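Local coordinates for methyltransferase (PDB 2B78), which is probably an S-adenosylmethionine-dependent methyltransferase that may act on RNA, although its actual substrate is unknown, at residues Val35-Leu38 and Ile44-Gly47; Ile181-Phe186 and Glu205-Ser210; Tyr278-His283 and Leu318-Glu323. All blocks are in the same frame, centred on the assembly; numbering follows the deposited sequence.

Contact 1: residues Val35-Leu38 and Ile44-Gly47; sequences VVQL and IFLG
Leu38 meets two successive residues of the neighbouring strand, Leu46 and Gly47. Its carbonyl oxygen accepts a short hydrogen bond from the backbone N of Leu46, 2.7 Å from Leu46 N to Leu38 O, with the donor tilted 25° from the carbonyl plane. Gly47 N lies 3.5 Å from Leu38 O, but this bond is weak and bent. In return Leu38 N gives a nearly straight bond to Gly47 O at 2.9 Å, and the CA of Gln37 adds a CH···O contact to that oxygen. The side chain of Leu46 leans over the bonded carbonyl, its CB 3.4 Å from Leu38 O, and the two leucines meet through their CB atoms at 4.2 Å.

Beside these bonds, the ring of Phe45 lies over the backbone of its own segment, with Gly47 N 3.5 Å above the ring plane, over its centre. CG of Phe45 is anti to the backbone N (chi1 -179°), which carries the ring forward along the strand, over Gly47. Its edge then receives the CB of Gln37, 4.0 Å from Phe45 CE1. Tyr39 packs edge-to-face with this ring.

Further out, Leu38 and Leu46 both rest on Leu14 of helix 8-16 and on Val6, while Gln37 bonds through its backbone to Ile2 and Leu4 of strand 2-5, on the far edge of strand 34-39. Gly47 has a strongly positive phi, 141°. With two residues set against Leu38, this is a classic beta bulge, here early in the second strand of a hairpin in the PUA-like domain.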
# COMPACT_ATOMS: atom_id res chain seq x y z
N VAL A 35 -4.93 -23.47 -13.56
CA VAL A 35 -5.87 -22.66 -14.33
C VAL A 35 -7.15 -23.48 -14.41
O VAL A 35 -7.10 -24.71 -14.55
CB VAL A 35 -5.34 -22.40 -15.76
CG1 VAL A 35 -6.37 -21.64 -16.57
CG2 VAL A 35 -4.04 -21.60 -15.68
N VAL A 36 -8.30 -22.82 -14.30
CA VAL A 36 -9.57 -23.52 -14.38
C VAL A 36 -10.52 -22.71 -15.24
O VAL A 36 -10.21 -21.57 -15.61
CB VAL A 36 -10.22 -23.72 -12.98
CG1 VAL A 36 -9.28 -24.51 -12.07
CG2 VAL A 36 -10.57 -22.37 -12.36
N GLN A 37 -11.65 -23.30 -15.58
CA GLN A 37 -12.66 -22.62 -16.36
C GLN A 37 -13.88 -22.56 -15.46
O GLN A 37 -14.34 -23.60 -14.97
CB GLN A 37 -13.00 -23.39 -17.63
CG GLN A 37 -11.83 -23.59 -18.57
CD GLN A 37 -12.28 -24.19 -19.89
OE1 GLN A 37 -12.98 -25.21 -19.92
NE2 GLN A 37 -11.88 -23.57 -21.00
N LEU A 38 -14.39 -21.36 -15.24
CA LEU A 38 -15.55 -21.17 -14.38
C LEU A 38 -16.85 -21.27 -15.17
O LEU A 38 -16.98 -20.67 -16.24
CB LEU A 38 -15.48 -19.79 -13.72
CG LEU A 38 -14.16 -19.51 -13.00
CD1 LEU A 38 -14.20 -18.12 -12.39
CD2 LEU A 38 -13.93 -20.57 -11.92
N ILE A 44 -23.07 -22.53 -18.16
CA ILE A 44 -22.65 -21.46 -19.05
C ILE A 44 -21.23 -21.03 -18.70
O ILE A 44 -20.89 -20.90 -17.53
CB ILE A 44 -23.59 -20.24 -18.94
CG1 ILE A 44 -25.04 -20.67 -19.17
CG2 ILE A 44 -23.17 -19.18 -19.96
CD1 ILE A 44 -25.30 -21.36 -20.49
N PHE A 45 -20.41 -20.80 -19.73
CA PHE A 45 -19.02 -20.39 -19.53
C PHE A 45 -18.92 -18.98 -18.97
O PHE A 45 -19.43 -18.03 -19.56
CB PHE A 45 -18.27 -20.47 -20.86
CG PHE A 45 -16.82 -20.10 -20.76
CD1 PHE A 45 -15.95 -20.86 -19.98
CD2 PHE A 45 -16.32 -19.00 -21.44
CE1 PHE A 45 -14.60 -20.53 -19.89
CE2 PHE A 45 -14.98 -18.65 -21.36
CZ PHE A 45 -14.11 -19.42 -20.58
N LEU A 46 -18.25 -18.84 -17.82
CA LEU A 46 -18.10 -17.53 -17.19
C LEU A 46 -16.69 -16.97 -17.30
O LEU A 46 -16.46 -15.79 -16.99
CB LEU A 46 -18.50 -17.62 -15.71
CG LEU A 46 -19.95 -18.01 -15.40
CD1 LEU A 46 -20.11 -18.24 -13.90
CD2 LEU A 46 -20.90 -16.92 -15.89
N GLY A 47 -15.73 -17.79 -17.72
CA GLY A 47 -14.38 -17.27 -17.88
C GLY A 47 -13.24 -18.17 -17.48
O GLY A 47 -13.44 -19.27 -16.95

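Contact 2: residues Ile181-Phe186 and Glu205-Ser210; sequences ISYNVF and ELINGS
Ile181 and Ile207 reach toward each other and meet tip to tip, and this apolar contact makes up most of the interface. The CD1 methyls of Ile181 and Ile207 are 3.4 Å apart, tighter than usual for two carbons. The Ile207 methyl also lies 3.8 Å from CG1 of Ile181 and just reaches its CG2 branch, so the one methyl that ends Ile207 meets the CG1–CD1 arm of Ile181 at its tip. Ile181 holds its CG1 between the backbone N and the carbonyl carbon (chi1 72°), a crowded position that directs CD1 at the helix. Ile207 holds CD1 anti to CA (chi2 169°), stretching the side chain toward Ile181.

A polar group joins the contact without bonding across it. The phenol of Tyr183 comes from the direction opposite to Ile207, and its OH stands 3.9 Å from Ile207 CD1. Tyr183 and Ile207 share a third neighbour, Ala229 of helix 225-232, while the tyrosine ring packs edge-to-face with His254.

Backbone hydrogen bonds shape the ends that carry these side chains. Tyr183 pairs with Ile176 in the two-stranded antiparallel sheet formed by 174-178 and 181-185. Helix 200-210 finishes in a Schellman motif with Gly209, at positive phi, as the C-prime residue: Ser210 N bonds to Glu205 O at 3.1 Å, and Gly209 N to Leu206 O at 3.1 Å. Ile207 thus projects from the last turns of the helix.

Between these segments the attachment is therefore one of shape and dispersion, resting on one close pair of methyl groups, with the phenol hydroxyl at its margin and no directional bond fixing the angle of helix to strand.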
# COMPACT_ATOMS: atom_id res chain seq x y z
N ILE A 181 10.64 15.82 -3.90
CA ILE A 181 11.57 15.76 -2.77
C ILE A 181 12.18 14.35 -2.72
O ILE A 181 11.62 13.40 -3.29
CB ILE A 181 10.91 16.15 -1.42
CG1 ILE A 181 9.95 15.07 -0.95
CG2 ILE A 181 10.16 17.49 -1.58
CD1 ILE A 181 9.57 15.23 0.52
N SER A 182 13.32 14.22 -2.06
CA SER A 182 14.02 12.93 -2.00
C SER A 182 13.66 12.03 -0.84
O SER A 182 13.35 12.50 0.26
CB SER A 182 15.54 13.17 -1.98
OG SER A 182 15.96 13.87 -3.13
N TYR A 183 13.72 10.72 -1.09
CA TYR A 183 13.44 9.70 -0.10
C TYR A 183 14.45 8.57 -0.30
O TYR A 183 14.75 8.19 -1.43
CB TYR A 183 12.04 9.13 -0.28
CG TYR A 183 10.93 10.10 0.04
CD1 TYR A 183 10.54 10.35 1.35
CD2 TYR A 183 10.27 10.79 -0.98
CE1 TYR A 183 9.52 11.26 1.66
CE2 TYR A 183 9.25 11.70 -0.69
CZ TYR A 183 8.89 11.92 0.63
OH TYR A 183 7.87 12.81 0.92
N ASN A 184 14.96 8.04 0.81
CA ASN A 184 15.93 6.95 0.81
C ASN A 184 15.20 5.60 0.81
O ASN A 184 14.37 5.33 1.69
CB ASN A 184 16.85 7.08 2.04
CG ASN A 184 17.81 5.91 2.19
OD1 ASN A 184 17.50 4.91 2.84
ND2 ASN A 184 18.98 6.03 1.59
N VAL A 185 15.50 4.77 -0.18
CA VAL A 185 14.88 3.46 -0.29
C VAL A 185 15.90 2.34 -0.45
O VAL A 185 17.09 2.58 -0.70
CB VAL A 185 13.87 3.40 -1.48
CG1 VAL A 185 12.80 4.48 -1.32
CG2 VAL A 185 14.61 3.57 -2.80
N PHE A 186 15.41 1.11 -0.32
CA PHE A 186 16.24 -0.08 -0.44
C PHE A 186 15.37 -1.18 -1.04
O PHE A 186 14.21 -1.33 -0.65
CB PHE A 186 16.80 -0.47 0.94
CG PHE A 186 15.81 -0.35 2.08
CD1 PHE A 186 15.03 -1.44 2.47
CD2 PHE A 186 15.69 0.85 2.78
CE1 PHE A 186 14.13 -1.33 3.54
CE2 PHE A 186 14.79 0.97 3.85
CZ PHE A 186 14.01 -0.12 4.23
N GLU A 205 0.25 16.62 0.41
CA GLU A 205 -0.51 17.60 1.18
C GLU A 205 0.36 18.24 2.25
O GLU A 205 0.28 19.44 2.51
CB GLU A 205 -1.72 16.94 1.85
CG GLU A 205 -2.74 16.39 0.88
CD GLU A 205 -3.48 17.48 0.14
OE1 GLU A 205 -4.27 18.20 0.79
OE2 GLU A 205 -3.28 17.62 -1.09
N LEU A 206 1.19 17.41 2.88
CA LEU A 206 2.08 17.87 3.94
C LEU A 206 3.16 18.78 3.37
O LEU A 206 3.47 19.84 3.93
CB LEU A 206 2.69 16.65 4.64
CG LEU A 206 1.70 15.87 5.52
CD1 LEU A 206 2.21 14.47 5.85
CD2 LEU A 206 1.48 16.67 6.80
N ILE A 207 3.75 18.36 2.25
CA ILE A 207 4.79 19.16 1.61
C ILE A 207 4.21 20.48 1.16
O ILE A 207 4.89 21.49 1.14
CB ILE A 207 5.36 18.44 0.39
CG1 ILE A 207 6.05 17.16 0.86
CG2 ILE A 207 6.31 19.35 -0.38
CD1 ILE A 207 6.42 16.22 -0.25
N ASN A 208 2.93 20.44 0.82
CA ASN A 208 2.20 21.62 0.37
C ASN A 208 1.95 22.68 1.46
O ASN A 208 1.67 23.85 1.15
CB ASN A 208 0.88 21.17 -0.22
CG ASN A 208 0.71 21.63 -1.62
OD1 ASN A 208 0.83 22.84 -1.88
ND2 ASN A 208 0.43 20.70 -2.54
N GLY A 209 2.04 22.26 2.72
CA GLY A 209 1.84 23.20 3.80
C GLY A 209 0.70 22.89 4.76
O GLY A 209 0.31 23.74 5.56
N SER A 210 0.17 21.67 4.71
CA SER A 210 -0.93 21.31 5.59
C SER A 210 -0.52 21.43 7.06
O SER A 210 -1.37 21.68 7.91
CB SER A 210 -1.42 19.88 5.30
OG SER A 210 -0.48 18.90 5.71

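Contact 3: residues Tyr278-His283 and Leu318-Glu323; sequences YARRHH and LEILSE
NH1 of Arg280 has the carboxylate of Glu319 beside it and is held by a hydrogen bond to OE1 of Gln316, one helical turn before Glu319. Arg280 and Glu319 cross obliquely. Their flat ends are almost parallel, 12° apart, but Glu319 OE2 lies well out of the guanidinium plane and 4.2 Å from Arg280 NH1. Opposite charges are thus near each other but beyond a salt bridge, and no N-H points at that oxygen. Closer contact is made lower down the chain, where CD of Arg280 comes within 3.5 Å of Glu319 OE1.

Beneath the charged groups is an apolar pair. CB of Ala279 meets two methyls of Ile320, CG2 at 3.7 Å and CD1 at 3.8 Å, so both branches of the isoleucine touch the small residue. Ile320 also packs on Ile289 of strand 286-291, and its backbone bonds to Tyr286.

Helix 272-281 ends just past the contact in a Schellman motif, with His283 as its C-prime residue and Leu284 N bonded to Ala279 O. Val272, a residue of the S-adenosyl-L-homocysteine site, which holds no ligand in this chain, has its side chain about 8 Å from that of Ile320. Close packing therefore comes from the buried alanine and isoleucine, while the charged pair, too far apart for a salt bridge, probably adds only a general electrostatic attraction.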
# COMPACT_ATOMS: atom_id res chain seq x y z
N TYR A 278 3.93 8.41 28.14
CA TYR A 278 5.08 9.30 28.34
C TYR A 278 4.64 10.74 28.07
O TYR A 278 5.01 11.68 28.78
CB TYR A 278 6.20 8.93 27.37
CG TYR A 278 7.53 9.60 27.65
CD1 TYR A 278 8.31 9.20 28.73
CD2 TYR A 278 8.01 10.62 26.84
CE1 TYR A 278 9.54 9.80 29.00
CE2 TYR A 278 9.24 11.24 27.09
CZ TYR A 278 10.00 10.82 28.17
OH TYR A 278 11.22 11.41 28.44
N ALA A 279 3.85 10.89 27.02
CA ALA A 279 3.35 12.20 26.60
C ALA A 279 2.43 12.80 27.66
O ALA A 279 2.49 14.00 27.95
CB ALA A 279 2.62 12.06 25.28
N ARG A 280 1.57 11.96 28.23
CA ARG A 280 0.65 12.41 29.27
C ARG A 280 1.47 12.85 30.48
O ARG A 280 1.23 13.91 31.07
CB ARG A 280 -0.31 11.29 29.66
CG ARG A 280 -1.29 10.89 28.56
CD ARG A 280 -2.42 10.05 29.14
NE ARG A 280 -1.99 8.72 29.58
CZ ARG A 280 -1.94 7.65 28.78
NH1 ARG A 280 -2.28 7.75 27.51
NH2 ARG A 280 -1.56 6.47 29.27
N ARG A 281 2.45 12.02 30.84
CA ARG A 281 3.32 12.28 31.97
C ARG A 281 4.10 13.59 31.86
O ARG A 281 4.26 14.32 32.85
CB ARG A 281 4.29 11.11 32.14
CG ARG A 281 5.42 11.33 33.15
CD ARG A 281 6.35 10.12 33.20
NE ARG A 281 5.63 8.89 33.54
CZ ARG A 281 5.40 7.87 32.71
NH1 ARG A 281 5.84 7.89 31.45
NH2 ARG A 281 4.73 6.81 33.14
N HIS A 282 4.58 13.90 30.66
CA HIS A 282 5.37 15.11 30.43
C HIS A 282 4.61 16.27 29.78
O HIS A 282 5.21 17.27 29.35
CB HIS A 282 6.60 14.74 29.60
CG HIS A 282 7.54 13.82 30.33
ND1 HIS A 282 8.33 14.24 31.37
CD2 HIS A 282 7.77 12.49 30.19
CE1 HIS A 282 9.01 13.21 31.86
NE2 HIS A 282 8.68 12.14 31.16
N HIS A 283 3.29 16.14 29.75
CA HIS A 283 2.40 17.17 29.19
C HIS A 283 2.75 17.56 27.77
O HIS A 283 2.70 18.74 27.40
CB HIS A 283 2.43 18.42 30.08
CG HIS A 283 1.84 18.20 31.44
ND1 HIS A 283 2.00 19.10 32.47
CD2 HIS A 283 1.08 17.20 31.93
CE1 HIS A 283 1.36 18.65 33.54
NE2 HIS A 283 0.80 17.50 33.24
N LEU A 318 -6.16 11.90 21.10
CA LEU A 318 -6.95 13.08 21.42
C LEU A 318 -6.52 13.69 22.74
O LEU A 318 -6.63 14.90 22.93
CB LEU A 318 -8.43 12.73 21.48
CG LEU A 318 -9.07 12.51 20.11
CD1 LEU A 318 -10.47 11.95 20.26
CD2 LEU A 318 -9.10 13.83 19.36
N GLU A 319 -6.01 12.86 23.65
CA GLU A 319 -5.58 13.33 24.97
C GLU A 319 -4.33 14.20 24.91
O GLU A 319 -4.07 14.99 25.82
CB GLU A 319 -5.31 12.14 25.89
CG GLU A 319 -6.52 11.26 26.19
CD GLU A 319 -6.18 10.16 27.17
OE1 GLU A 319 -5.81 10.49 28.32
OE2 GLU A 319 -6.28 8.97 26.80
N ILE A 320 -3.54 14.06 23.84
CA ILE A 320 -2.33 14.86 23.69
C ILE A 320 -2.38 15.73 22.43
O ILE A 320 -1.35 16.15 21.91
CB ILE A 320 -1.06 13.98 23.66
CG1 ILE A 320 -1.13 12.95 22.53
CG2 ILE A 320 -0.88 13.28 25.01
CD1 ILE A 320 0.14 12.11 22.36
N LEU A 321 -3.59 16.03 21.95
CA LEU A 321 -3.76 16.87 20.76
C LEU A 321 -4.14 18.29 21.15
O LEU A 321 -5.04 18.51 21.96
CB LEU A 321 -4.87 16.29 19.87
CG LEU A 321 -5.06 16.93 18.50
CD1 LEU A 321 -3.92 16.48 17.58
CD2 LEU A 321 -6.41 16.51 17.92
N SER A 322 -3.46 19.27 20.55
CA SER A 322 -3.72 20.68 20.85
C SER A 322 -5.14 21.09 20.52
O SER A 322 -5.86 20.39 19.80
CB SER A 322 -2.77 21.57 20.05
OG SER A 322 -1.42 21.22 20.28
N GLU A 323 -5.54 22.24 21.04
CA GLU A 323 -6.87 22.78 20.76
C GLU A 323 -6.87 23.07 19.26
O GLU A 323 -5.86 23.50 18.71
CB GLU A 323 -7.08 24.06 21.57
CG GLU A 323 -8.45 24.70 21.41
CD GLU A 323 -8.65 25.88 22.34
OE1 GLU A 323 -9.62 26.64 22.13
OE2 GLU A 323 -7.85 26.05 23.29

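Overall arrangement
The three contacts follow one another along the chain without overlapping. Contact 1 sits in the five-stranded sheet containing strands 34-39 and 45-54, its centre 45 Å from that of contact 2 and 57 Å from that of contact 3. Both of these lie across the chain's centre from it; their own centres are 26 Å apart and their nearest atoms about 11 Å. Contact 2 joins the small sheet of 174-178 and 181-185 to helix 200-210; contact 3 joins the end of helix 272-281 to the end of helix 306-319 and the residue that follows it. Contact 1 thus belongs to the PUA-like part, probably concerned with RNA, while contacts 2 and 3 belong to the methyltransferase part.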